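Local coordinates for membrane protein, putative (Geobacter sulfurreducens PCA, PDB 2QYB) that is of unknown function as an isolated GAF domain but belongs to a membrane protein that probably combines solute transport with phosphatase activity, at residues N88-M93 and E100-E105; I20-L25 and I40-E45; T73-A78 and I125-S130; L16-I21 and A153-I158; L28-K31 and L37-I40. All coordinates share one frame; numbering follows the deposited sequence.

Contact 1 of 5, residues N88-M93 and E100-E105; sequences NDTQYM and ELMQKE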
# COMPACT_ATOMS: atom_id res chain seq x y z
N ASN A 88 -26.17 8.26 5.57
CA ASN A 88 -26.71 6.95 5.17
C ASN A 88 -27.22 6.88 3.73
O ASN A 88 -27.16 5.82 3.10
CB ASN A 88 -27.74 6.44 6.18
CG ASN A 88 -27.13 5.44 7.13
OD1 ASN A 88 -27.32 5.47 8.33
ND2 ASN A 88 -26.34 4.58 6.58
N ASP A 89 -27.63 8.04 3.20
CA ASP A 89 -28.08 8.15 1.82
C ASP A 89 -27.65 9.49 1.22
O ASP A 89 -28.21 10.53 1.55
CB ASP A 89 -29.61 7.97 1.71
CG ASP A 89 -30.05 7.74 0.27
OD1 ASP A 89 -29.33 8.22 -0.63
OD2 ASP A 89 -31.11 7.07 0.04
N THR A 90 -26.69 9.46 0.30
CA THR A 90 -26.20 10.66 -0.33
C THR A 90 -27.29 11.49 -1.08
O THR A 90 -27.08 12.66 -1.32
CB THR A 90 -25.02 10.37 -1.28
OG1 THR A 90 -25.42 9.36 -2.20
CG2 THR A 90 -23.74 9.93 -0.49
N GLN A 91 -28.44 10.90 -1.42
CA GLN A 91 -29.47 11.70 -2.07
C GLN A 91 -30.02 12.80 -1.15
O GLN A 91 -30.59 13.75 -1.63
CB GLN A 91 -30.60 10.85 -2.70
CG GLN A 91 -31.67 10.41 -1.73
CD GLN A 91 -32.84 9.60 -2.39
OE1 GLN A 91 -33.48 10.06 -3.35
NE2 GLN A 91 -33.14 8.42 -1.81
N TYR A 92 -29.79 12.69 0.16
CA TYR A 92 -30.42 13.58 1.16
C TYR A 92 -29.44 14.46 1.91
O TYR A 92 -29.79 15.08 2.90
CB TYR A 92 -31.25 12.73 2.17
CG TYR A 92 -32.33 11.91 1.50
CD1 TYR A 92 -33.13 12.46 0.48
CD2 TYR A 92 -32.58 10.60 1.90
CE1 TYR A 92 -34.11 11.72 -0.14
CE2 TYR A 92 -33.56 9.85 1.30
CZ TYR A 92 -34.32 10.41 0.27
OH TYR A 92 -35.29 9.68 -0.33
N MSE A 93 -28.23 14.56 1.42
CA MSE A 93 -27.27 15.54 1.92
C MSE A 93 -27.70 16.95 1.65
O MSE A 93 -28.34 17.23 0.63
CB MSE A 93 -25.94 15.35 1.21
CG MSE A 93 -25.23 14.05 1.52
SE MSE A 93 -23.71 13.90 0.34
CE MSE A 93 -22.52 15.03 1.36
N GLU A 100 -23.60 16.44 -5.31
CA GLU A 100 -23.53 16.17 -6.73
C GLU A 100 -22.20 15.47 -7.11
O GLU A 100 -22.21 14.51 -7.89
CB GLU A 100 -23.74 17.48 -7.50
CG GLU A 100 -23.85 17.33 -9.00
CD GLU A 100 -25.03 16.47 -9.42
OE1 GLU A 100 -26.06 16.42 -8.69
OE2 GLU A 100 -24.91 15.85 -10.52
N LEU A 101 -21.08 15.93 -6.56
CA LEU A 101 -19.74 15.39 -6.91
C LEU A 101 -19.61 13.93 -6.50
O LEU A 101 -19.06 13.12 -7.23
CB LEU A 101 -18.64 16.19 -6.24
CG LEU A 101 -17.85 17.25 -7.00
CD1 LEU A 101 -18.52 17.81 -8.30
CD2 LEU A 101 -17.47 18.39 -6.02
N MSE A 102 -20.15 13.61 -5.34
CA MSE A 102 -20.08 12.27 -4.80
C MSE A 102 -20.97 11.27 -5.52
O MSE A 102 -20.51 10.15 -5.80
CB MSE A 102 -20.43 12.29 -3.32
CG MSE A 102 -19.41 13.08 -2.48
SE MSE A 102 -19.69 12.82 -0.57
CE MSE A 102 -19.91 10.89 -0.65
N GLN A 103 -22.22 11.65 -5.83
CA GLN A 103 -23.13 10.79 -6.60
C GLN A 103 -22.57 10.52 -8.02
O GLN A 103 -22.75 9.46 -8.60
CB GLN A 103 -24.53 11.42 -6.71
CG GLN A 103 -25.28 11.67 -5.40
CD GLN A 103 -26.75 12.08 -5.62
OE1 GLN A 103 -27.07 13.01 -6.38
NE2 GLN A 103 -27.65 11.37 -4.95
N LYS A 104 -21.87 11.50 -8.57
CA LYS A 104 -21.22 11.35 -9.85
C LYS A 104 -20.13 10.25 -9.76
O LYS A 104 -19.88 9.55 -10.72
CB LYS A 104 -20.68 12.74 -10.29
CG LYS A 104 -19.83 12.82 -11.57
CD LYS A 104 -20.53 12.33 -12.87
CE LYS A 104 -19.47 12.02 -13.93
NZ LYS A 104 -19.98 11.88 -15.32
N GLU A 105 -19.51 10.09 -8.60
CA GLU A 105 -18.61 8.97 -8.34
C GLU A 105 -19.37 7.69 -7.99
O GLU A 105 -18.74 6.64 -7.85
CB GLU A 105 -17.68 9.28 -7.14
CG GLU A 105 -16.76 10.47 -7.28
CD GLU A 105 -15.30 10.10 -7.46
OE1 GLU A 105 -14.99 9.02 -8.05
OE2 GLU A 105 -14.44 10.89 -7.04

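Contact 2 of 5, residues I20-L25 and I40-E45; sequences IIMDDL and IRLVDE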
# COMPACT_ATOMS: atom_id res chain seq x y z
N ILE A 20 1.53 -2.26 6.90
CA ILE A 20 1.01 -3.56 6.52
C ILE A 20 -0.17 -3.94 7.40
O ILE A 20 -1.17 -4.48 6.91
CB ILE A 20 2.11 -4.67 6.67
CG1 ILE A 20 3.26 -4.43 5.67
CG2 ILE A 20 1.50 -6.07 6.49
CD1 ILE A 20 4.63 -5.10 6.04
N ILE A 21 -0.06 -3.64 8.69
CA ILE A 21 -1.18 -3.81 9.59
C ILE A 21 -2.38 -3.01 9.05
O ILE A 21 -3.48 -3.58 8.87
CB ILE A 21 -0.78 -3.39 11.04
CG1 ILE A 21 0.04 -4.48 11.73
CG2 ILE A 21 -2.00 -3.14 11.92
CD1 ILE A 21 0.69 -4.00 13.03
N MSE A 22 -2.18 -1.71 8.74
CA MSE A 22 -3.30 -0.84 8.28
C MSE A 22 -3.87 -1.34 6.99
O MSE A 22 -5.06 -1.53 6.88
CB MSE A 22 -2.88 0.60 8.08
CG MSE A 22 -2.38 1.25 9.32
SE MSE A 22 -2.03 3.22 9.20
CE MSE A 22 -0.52 3.30 7.90
N ASP A 23 -3.01 -1.53 6.01
CA ASP A 23 -3.47 -2.04 4.71
C ASP A 23 -4.26 -3.35 4.81
O ASP A 23 -5.23 -3.52 4.10
CB ASP A 23 -2.27 -2.22 3.75
CG ASP A 23 -1.75 -0.87 3.16
OD1 ASP A 23 -2.12 0.24 3.59
OD2 ASP A 23 -0.95 -0.92 2.23
N ASP A 24 -3.79 -4.29 5.64
CA ASP A 24 -4.46 -5.61 5.78
C ASP A 24 -5.81 -5.42 6.41
O ASP A 24 -6.78 -6.04 6.03
CB ASP A 24 -3.65 -6.61 6.65
CG ASP A 24 -2.40 -7.13 5.97
OD1 ASP A 24 -2.22 -6.87 4.75
OD2 ASP A 24 -1.58 -7.80 6.68
N LEU A 25 -5.88 -4.55 7.40
CA LEU A 25 -7.17 -4.32 8.06
C LEU A 25 -8.20 -3.75 7.13
O LEU A 25 -9.30 -4.22 7.08
CB LEU A 25 -7.00 -3.49 9.35
CG LEU A 25 -6.45 -4.35 10.53
CD1 LEU A 25 -5.92 -3.52 11.71
CD2 LEU A 25 -7.47 -5.38 11.04
N ILE A 40 -7.44 5.53 5.54
CA ILE A 40 -6.91 6.03 6.82
C ILE A 40 -6.06 7.31 6.53
O ILE A 40 -5.19 7.29 5.66
CB ILE A 40 -6.03 4.98 7.53
CG1 ILE A 40 -6.88 3.82 8.03
CG2 ILE A 40 -5.23 5.59 8.68
CD1 ILE A 40 -6.10 2.52 8.20
N ARG A 41 -6.35 8.39 7.24
CA ARG A 41 -5.49 9.56 7.26
C ARG A 41 -4.92 9.73 8.67
O ARG A 41 -5.61 9.48 9.66
CB ARG A 41 -6.26 10.82 6.89
CG ARG A 41 -6.83 10.77 5.51
CD ARG A 41 -7.52 12.07 5.20
NE ARG A 41 -7.86 12.18 3.78
CZ ARG A 41 -8.87 11.54 3.19
NH1 ARG A 41 -9.65 10.69 3.87
NH2 ARG A 41 -9.10 11.71 1.91
N LEU A 42 -3.66 10.19 8.73
CA LEU A 42 -3.00 10.52 9.98
C LEU A 42 -2.48 11.94 9.92
O LEU A 42 -2.07 12.42 8.88
CB LEU A 42 -1.86 9.54 10.28
CG LEU A 42 -2.26 8.05 10.39
CD1 LEU A 42 -1.06 7.04 10.62
CD2 LEU A 42 -3.35 7.87 11.44
N VAL A 43 -2.52 12.63 11.05
CA VAL A 43 -1.99 13.96 11.10
C VAL A 43 -0.48 13.88 10.95
O VAL A 43 0.15 13.02 11.54
CB VAL A 43 -2.38 14.72 12.39
CG1 VAL A 43 -1.90 16.14 12.27
CG2 VAL A 43 -3.88 14.75 12.57
N ASP A 44 0.08 14.79 10.14
CA ASP A 44 1.52 14.92 10.04
C ASP A 44 1.94 15.98 11.06
O ASP A 44 1.10 16.57 11.72
CB ASP A 44 1.97 15.24 8.60
CG ASP A 44 1.51 16.62 8.12
OD1 ASP A 44 0.96 17.39 8.95
OD2 ASP A 44 1.71 16.94 6.92
N GLU A 45 3.25 16.21 11.18
CA GLU A 45 3.82 17.26 12.05
C GLU A 45 3.10 18.62 11.91
O GLU A 45 2.83 19.28 12.90
CB GLU A 45 5.33 17.48 11.79
CG GLU A 45 6.09 16.31 11.07
CD GLU A 45 5.94 16.36 9.53
OE1 GLU A 45 6.31 17.40 8.91
OE2 GLU A 45 5.46 15.36 8.94

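Contact 3 of 5, residues T73-A78 and I125-S130; sequences TYIGEA and ILSVFS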
# COMPACT_ATOMS: atom_id res chain seq x y z
N THR A 73 -16.09 20.84 6.37
CA THR A 73 -16.15 19.52 5.77
C THR A 73 -16.63 18.51 6.81
O THR A 73 -16.42 18.72 7.99
CB THR A 73 -14.74 19.10 5.24
OG1 THR A 73 -13.82 19.07 6.33
CG2 THR A 73 -14.23 20.10 4.12
N TYR A 74 -17.24 17.39 6.37
CA TYR A 74 -17.66 16.32 7.30
C TYR A 74 -16.46 15.68 8.00
O TYR A 74 -16.52 15.36 9.16
CB TYR A 74 -18.40 15.19 6.58
CG TYR A 74 -19.72 15.54 5.95
CD1 TYR A 74 -20.88 15.62 6.71
CD2 TYR A 74 -19.82 15.73 4.58
CE1 TYR A 74 -22.12 15.92 6.13
CE2 TYR A 74 -21.04 16.04 4.00
CZ TYR A 74 -22.19 16.13 4.78
OH TYR A 74 -23.41 16.43 4.18
N ILE A 75 -15.38 15.48 7.25
CA ILE A 75 -14.16 14.89 7.76
C ILE A 75 -13.41 15.81 8.77
O ILE A 75 -12.90 15.36 9.78
CB ILE A 75 -13.22 14.50 6.60
CG1 ILE A 75 -12.07 13.63 7.10
CG2 ILE A 75 -12.72 15.77 5.83
CD1 ILE A 75 -11.34 12.95 6.00
N GLY A 76 -13.38 17.10 8.49
CA GLY A 76 -12.84 18.07 9.45
C GLY A 76 -13.67 18.15 10.71
O GLY A 76 -13.14 18.34 11.81
N GLU A 77 -14.98 18.00 10.56
CA GLU A 77 -15.88 18.08 11.69
C GLU A 77 -15.72 16.84 12.57
O GLU A 77 -15.75 16.94 13.78
CB GLU A 77 -17.35 18.25 11.23
CG GLU A 77 -18.45 18.20 12.36
CD GLU A 77 -18.18 19.18 13.51
OE1 GLU A 77 -17.35 20.09 13.31
OE2 GLU A 77 -18.80 19.05 14.60
N ALA A 78 -15.50 15.69 11.96
CA ALA A 78 -15.27 14.47 12.73
C ALA A 78 -13.99 14.55 13.54
O ALA A 78 -13.92 14.16 14.72
CB ALA A 78 -15.25 13.26 11.79
N ILE A 125 -8.30 9.97 10.92
CA ILE A 125 -9.66 9.61 10.52
C ILE A 125 -9.68 8.30 9.68
O ILE A 125 -8.91 8.12 8.79
CB ILE A 125 -10.31 10.75 9.72
CG1 ILE A 125 -10.50 11.99 10.62
CG2 ILE A 125 -11.67 10.34 9.20
CD1 ILE A 125 -11.51 11.81 11.82
N LEU A 126 -10.59 7.42 10.01
CA LEU A 126 -10.92 6.30 9.19
C LEU A 126 -12.18 6.70 8.43
O LEU A 126 -13.19 6.93 9.05
CB LEU A 126 -11.18 5.06 10.08
CG LEU A 126 -11.85 3.87 9.39
CD1 LEU A 126 -10.96 3.38 8.21
CD2 LEU A 126 -12.30 2.72 10.39
N SER A 127 -12.09 6.80 7.10
CA SER A 127 -13.21 7.20 6.23
C SER A 127 -13.61 6.00 5.41
O SER A 127 -12.75 5.34 4.84
CB SER A 127 -12.79 8.32 5.25
OG SER A 127 -12.10 9.39 5.92
N VAL A 128 -14.90 5.72 5.29
CA VAL A 128 -15.37 4.57 4.51
C VAL A 128 -16.58 4.89 3.64
O VAL A 128 -17.46 5.64 4.02
CB VAL A 128 -15.72 3.38 5.44
CG1 VAL A 128 -14.51 3.00 6.28
CG2 VAL A 128 -16.88 3.73 6.39
N PHE A 129 -16.65 4.26 2.49
CA PHE A 129 -17.62 4.62 1.45
C PHE A 129 -18.18 3.37 0.80
O PHE A 129 -17.45 2.48 0.49
CB PHE A 129 -16.91 5.44 0.38
CG PHE A 129 -16.17 6.62 0.91
CD1 PHE A 129 -16.78 7.91 0.89
CD2 PHE A 129 -14.86 6.47 1.41
CE1 PHE A 129 -16.11 9.01 1.37
CE2 PHE A 129 -14.20 7.55 1.88
CZ PHE A 129 -14.81 8.83 1.88
N SER A 130 -19.47 3.32 0.63
CA SER A 130 -20.10 2.30 -0.21
C SER A 130 -20.67 2.96 -1.49
O SER A 130 -21.41 3.90 -1.41
CB SER A 130 -21.22 1.61 0.56
OG SER A 130 -21.96 0.73 -0.27

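Contact 4 of 5, residues L16-I21 and A153-I158; sequences LDLQII and AQAVKI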
# COMPACT_ATOMS: atom_id res chain seq x y z
N LEU A 16 7.07 0.65 8.80
CA LEU A 16 6.73 -0.18 7.65
C LEU A 16 5.84 -1.35 8.06
O LEU A 16 5.01 -1.78 7.29
CB LEU A 16 7.99 -0.69 6.95
CG LEU A 16 8.82 0.36 6.19
CD1 LEU A 16 10.22 -0.19 5.80
CD2 LEU A 16 8.06 0.90 4.96
N ASP A 17 6.01 -1.84 9.28
CA ASP A 17 5.10 -2.85 9.83
C ASP A 17 3.72 -2.29 10.12
O ASP A 17 2.70 -2.95 9.92
CB ASP A 17 5.64 -3.39 11.14
CG ASP A 17 6.81 -4.27 10.96
OD1 ASP A 17 6.98 -4.79 9.85
OD2 ASP A 17 7.52 -4.50 11.95
N LEU A 18 3.70 -1.07 10.64
CA LEU A 18 2.45 -0.40 10.86
C LEU A 18 1.63 -0.31 9.58
O LEU A 18 0.46 -0.59 9.59
CB LEU A 18 2.69 0.99 11.46
CG LEU A 18 1.46 1.90 11.57
CD1 LEU A 18 0.37 1.30 12.49
CD2 LEU A 18 1.95 3.31 11.98
N GLN A 19 2.29 0.07 8.48
CA GLN A 19 1.65 0.15 7.16
C GLN A 19 0.89 -1.11 6.72
O GLN A 19 -0.23 -1.03 6.21
CB GLN A 19 2.73 0.44 6.13
CG GLN A 19 2.20 0.79 4.77
CD GLN A 19 1.44 2.14 4.74
OE1 GLN A 19 2.02 3.21 5.02
NE2 GLN A 19 0.14 2.07 4.40
N ILE A 20 1.53 -2.26 6.90
CA ILE A 20 1.01 -3.56 6.52
C ILE A 20 -0.17 -3.94 7.40
O ILE A 20 -1.17 -4.48 6.91
CB ILE A 20 2.11 -4.67 6.67
CG1 ILE A 20 3.26 -4.43 5.67
CG2 ILE A 20 1.50 -6.07 6.49
CD1 ILE A 20 4.63 -5.10 6.04
N ILE A 21 -0.06 -3.64 8.69
CA ILE A 21 -1.18 -3.81 9.59
C ILE A 21 -2.38 -3.01 9.05
O ILE A 21 -3.48 -3.58 8.87
CB ILE A 21 -0.78 -3.39 11.04
CG1 ILE A 21 0.04 -4.48 11.73
CG2 ILE A 21 -2.00 -3.14 11.92
CD1 ILE A 21 0.69 -4.00 13.03
N ALA A 153 -5.67 2.97 16.22
CA ALA A 153 -5.08 3.95 17.14
C ALA A 153 -3.98 3.31 18.01
O ALA A 153 -2.87 3.89 18.24
CB ALA A 153 -6.16 4.57 18.03
N GLN A 154 -4.27 2.10 18.47
CA GLN A 154 -3.31 1.41 19.29
C GLN A 154 -2.01 1.15 18.53
O GLN A 154 -0.92 1.42 19.06
CB GLN A 154 -3.87 0.10 19.80
CG GLN A 154 -2.99 -0.52 20.84
CD GLN A 154 -2.78 0.39 22.03
OE1 GLN A 154 -3.50 0.29 23.03
NE2 GLN A 154 -1.80 1.32 21.93
N ALA A 155 -2.15 0.63 17.31
CA ALA A 155 -1.01 0.24 16.49
C ALA A 155 -0.12 1.44 16.15
O ALA A 155 1.11 1.32 16.12
CB ALA A 155 -1.49 -0.44 15.23
N VAL A 156 -0.72 2.60 15.89
CA VAL A 156 0.05 3.82 15.58
C VAL A 156 0.89 4.26 16.79
O VAL A 156 2.12 4.46 16.69
CB VAL A 156 -0.88 4.97 15.16
CG1 VAL A 156 -0.13 6.29 15.11
CG2 VAL A 156 -1.53 4.66 13.81
N LYS A 157 0.21 4.43 17.92
CA LYS A 157 0.85 4.74 19.19
C LYS A 157 2.03 3.80 19.49
O LYS A 157 3.08 4.28 19.94
CB LYS A 157 -0.18 4.74 20.33
CG LYS A 157 -0.57 6.16 20.83
CD LYS A 157 -1.63 6.15 21.99
CE LYS A 157 -1.07 5.82 23.38
NZ LYS A 157 -2.12 5.15 24.17
N ILE A 158 1.88 2.50 19.23
CA ILE A 158 3.00 1.56 19.37
C ILE A 158 4.25 2.16 18.70
O ILE A 158 5.32 2.18 19.28
CB ILE A 158 2.70 0.11 18.79
CG1 ILE A 158 1.86 -0.73 19.77
CG2 ILE A 158 4.02 -0.67 18.51
CD1 ILE A 158 0.81 -1.63 19.08

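Contact 5 of 5, residues L28-K31 and L37-I40; sequences LLLK and LAVI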
# COMPACT_ATOMS: atom_id res chain seq x y z
N LEU A 28 -9.35 -6.44 4.72
CA LEU A 28 -10.30 -7.42 5.36
C LEU A 28 -11.69 -6.80 5.52
O LEU A 28 -12.72 -7.41 5.27
CB LEU A 28 -9.76 -7.92 6.69
CG LEU A 28 -8.49 -8.79 6.74
CD1 LEU A 28 -8.07 -8.90 8.19
CD2 LEU A 28 -8.63 -10.20 6.15
N LEU A 29 -11.72 -5.54 5.91
CA LEU A 29 -12.98 -4.76 6.01
C LEU A 29 -13.75 -4.76 4.69
O LEU A 29 -14.95 -4.96 4.66
CB LEU A 29 -12.60 -3.34 6.34
CG LEU A 29 -13.45 -2.36 7.14
CD1 LEU A 29 -13.10 -0.91 6.61
CD2 LEU A 29 -14.86 -2.65 7.12
N LEU A 30 -13.04 -4.54 3.57
CA LEU A 30 -13.72 -4.44 2.27
C LEU A 30 -14.19 -5.81 1.84
O LEU A 30 -15.28 -5.94 1.33
CB LEU A 30 -12.87 -3.72 1.19
CG LEU A 30 -13.20 -2.22 1.09
CD1 LEU A 30 -13.12 -1.59 2.48
CD2 LEU A 30 -12.32 -1.40 0.06
N LYS A 31 -13.41 -6.85 2.11
CA LYS A 31 -13.86 -8.24 1.92
C LYS A 31 -15.16 -8.56 2.68
O LYS A 31 -16.05 -9.19 2.14
CB LYS A 31 -12.78 -9.23 2.36
CG LYS A 31 -11.85 -9.72 1.27
CD LYS A 31 -12.12 -11.18 0.88
CE LYS A 31 -11.92 -12.20 2.06
NZ LYS A 31 -10.69 -11.97 2.94
N LEU A 37 -14.70 1.55 -0.66
CA LEU A 37 -13.45 2.30 -0.46
C LEU A 37 -13.32 2.61 1.02
O LEU A 37 -14.33 2.79 1.67
CB LEU A 37 -13.44 3.59 -1.29
CG LEU A 37 -12.21 4.52 -1.18
CD1 LEU A 37 -10.89 3.92 -1.71
CD2 LEU A 37 -12.54 5.82 -1.93
N ALA A 38 -12.08 2.59 1.50
CA ALA A 38 -11.73 2.88 2.87
C ALA A 38 -10.41 3.62 2.85
O ALA A 38 -9.51 3.24 2.13
CB ALA A 38 -11.61 1.56 3.73
N VAL A 39 -10.28 4.66 3.66
CA VAL A 39 -9.07 5.46 3.70
C VAL A 39 -8.71 5.68 5.18
O VAL A 39 -9.59 5.91 5.99
CB VAL A 39 -9.22 6.84 2.92
CG1 VAL A 39 -7.92 7.56 2.80
CG2 VAL A 39 -9.81 6.66 1.53
N ILE A 40 -7.44 5.53 5.54
CA ILE A 40 -6.91 6.03 6.82
C ILE A 40 -6.06 7.31 6.53
O ILE A 40 -5.19 7.29 5.66
CB ILE A 40 -6.03 4.98 7.53
CG1 ILE A 40 -6.88 3.82 8.03
CG2 ILE A 40 -5.23 5.59 8.68
CD1 ILE A 40 -6.10 2.52 8.20

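Contact 1 of 5, residues N88-M93 and E100-E105
Q103 overlaps the turn around T90 and Q91, laying its amide end against backbone instead of bonding to it. NE2 of Q103 comes 3.4 Å from Q91 CA, and its nearest side-chain atom on that residue is Q91 CB at 3.7 Å; no hydrogen bond crosses between the segments. An almost straight aliphatic stem carries the amide there, running past T90 in the opposite sense, with Q103 CG 3.9 Å from T90 OG1. The polar end of T90 is served by a hydrogen bond to I107 O, while its methyl CG2 turns to apolar company at 4.0 Å from M102 CE. The selenomethionines M93 and M102 then cross at about a right angle, M93 CE against M102 SE at 4.1 Å. Each chain bends at its last torsion (M102 chi3 45°), which turns the M102 methyl aside toward T90 and leaves the selenium to meet M93. The turn has its own brace: Q91 N donates to D89 OD1 over 2.9 Å, an Asx turn, and Q91 NE2 donates to D89 OD2, both approaching from above the carboxylate plane. The contact thus pairs a selenomethionine-and-methyl cluster with the single amide of Q103 laid on the Q91 backbone. In the GAF domain it closes the connection from strand 85-87 to helix 96-104, and M93 and M102 both continue onto F110 of strand 109-115, the neighbour of strand 85-87 in the sheet.

Contact 2 of 5, residues I20-L25 and I40-E45
Helix-on-sheet packing, the layering that covers one face of the GAF-domain sheet, is represented here by M22 of helix 10-32 lying across I40 and L42 of strand 37-43. The three side chains form a small, buried, wholly apolar set. M22 CB meets the far end of I40, CD1, at 3.8 Å, so the root of the selenomethionine is already engaged before its chain reaches outward. Farther along, M22 SE sits 4.0 Å from I40 CG2 and 4.2 Å from L42 CD1, which places the selenium over both residues. This reach depends on an extended middle torsion (chi2 -172°), followed by a bend at chi3 that turns the terminal methyl off the line of the chain. I40 offers both its branches, CD1 to the base and CG2 to the selenium, whereas L42 contributes a single methyl. M22 crosses both partners obliquely. Between I40 and L42, R41 points to the other face of the sheet and is hydrogen-bonded there to the carbonyls of A63 and K65. The helix has a polar tie too, D23 OD1 bonding to S53 OG of strand 49-56. L152 of helix 139-158 touches both M22 and I40, V156 of that helix lies against L42, and L16 of the second subunit packs on M22, so the contact sits where strand, two helices and the dimer partner converge.

Contact 3 of 5, residues T73-A78 and I125-S130
I75 and A78 of helix 74-81 pack on I125 and S127 of strand 124-130, placing a helix on the sheet face opposite the one covered by the long terminal helices, in keeping with the layered GAF fold. Over the short segments the helix and strand directions differ by 143°, and their axes approach to 9.7 Å.

The apolar part centres on I125. Its CG2 lies 3.9 Å from I75 CG1, the two isoleucines crossing obliquely, while its CD1 is 4.0 Å from A78 CB. I125 therefore fills the space between residues three apart on the helix, one methyl to each. Replacing I125 with an alanine would probably leave I75 CG1 and A78 CB without their facing methyls and open a gap beneath the helix.

A second kind of contact joins carbon to oxygen. I75 stretches beyond I125, its CG1 trans to the backbone nitrogen (chi1 -168°), and brings CD1 to 3.6 Å from S127 OG, a simple van der Waals approach. R41 of the adjoining strand also packs against both I75 and S127.

Hydrogen bonding belongs to the helix start and not to the interface. T73 occupies the N-cap, and its hydroxyl, also bonded to E70 O, satisfies a first-turn amide of the helix. G76 is close behind it, in a place where a CB would crowd that oxygen. The capping bond runs from G76 N to T73 OG1 over 3.0 Å, bent to 144° at the hydrogen.

Contact 4 of 5, residues L16-I21 and A153-I158
The peptide group joining A155 to V156 is the flat surface of this contact, and L18 rests a methyl on one of its faces; no aromatic ring takes part. L18 CD1 stands 3.7 Å from A155 C, with V156 N at 3.8 Å. The same methyl touches A155 CB at 3.7 Å, so one carbon covers a peptide face and the small side chain beside it. The other branch, L18 CD2, turns to V156 and lies 4.2 Å from V156 CG2. L18 CG lies opposite the backbone nitrogen (chi1 171°), directing the fork at the A155-V156 stretch, where the two methyls settle side by side. V156 starts away from the opposing helix but still offers CG2. One turn along, I21 adds a lighter touch on the surface, its CG2 4.3 Å from A155 CB. A serine in place of L18 would probably leave the A155 peptide face and CB uncovered and take one of the apolar partners from V156 CG2. The lack of bulk at A155 is consistent with the close approach of the chains, its CA being 6.6 Å from L18 CA. The two helices run almost antiparallel, at 171°. They pair the first and last helices of the domain: F123 backs V156, M12 of the second subunit packs on L18, and D17 makes a salt bridge to R52 of that subunit, setting the helix pair beside the dimer interface and alongside the sheet.

Contact 5 of 5, residues L28-K31 and L37-I40
L30 and L37 bring the backbones of helix 28-31 and strand 37-40 nearest to each other, their CA atoms 7.3 Å apart, with no hydrogen bond between the segments. The strand side chain that meets the helix is a small one, A38, consistent with the close approach. A38 points its CB at the helix and is met by two leucines: L30 CD1 comes to 3.7 Å and L29 CD1 to 4.1 Å. Successive residues of the helix thus share a single methyl, one nearer than the other. L30 also uses its second branch, holding CD2 3.9 Å from L37 N, a contact of methyl with backbone that leaves the polar pairing of the strand to its sheet neighbours. L37 itself sends its side chain away from the helix, toward F129 and A63, and gives only main-chain atoms to L30. The two leucines take different routes to A38: in L29 the side chain leans roughly opposite the backbone nitrogen (chi1 -149°), whereas L30 lies at chi1 -95°; neither torsion is a relaxed staggered one. The seat is apolar in its side chains, with one methyl laid on the strand backbone. L35 in the linking loop touches both leucines, L26 of the same helix lies on A38, and S55 of strand 49-56 meets L30. Beyond A38 stands V128 of strand 124-130, so the end of helix 10-32 is seated on the strand it leads into, between that strand's two partners in the sheet.

How the contacts relate
Contacts 2 and 5 fasten the same helix 10-32 to the same strand 37-43 at two levels, and contact 4 joins that helix to helix 139-158, so these three build one side of the sheet. Contact 3 covers the other side through the adjacent strand 124-130, hydrogen-bonded to 37-43. Contacts 2, 3 and 5 are buried and mainly aliphatic; contact 4 is partly on the surface and, with contact 2, reaches the second subunit. Contact 1 lies apart at the domain's far end, about 32 Å from contact 4 between centres, and mixes selenomethionines with an amide and an Asx turn. It meets contact 3 where M93 packs on Y74.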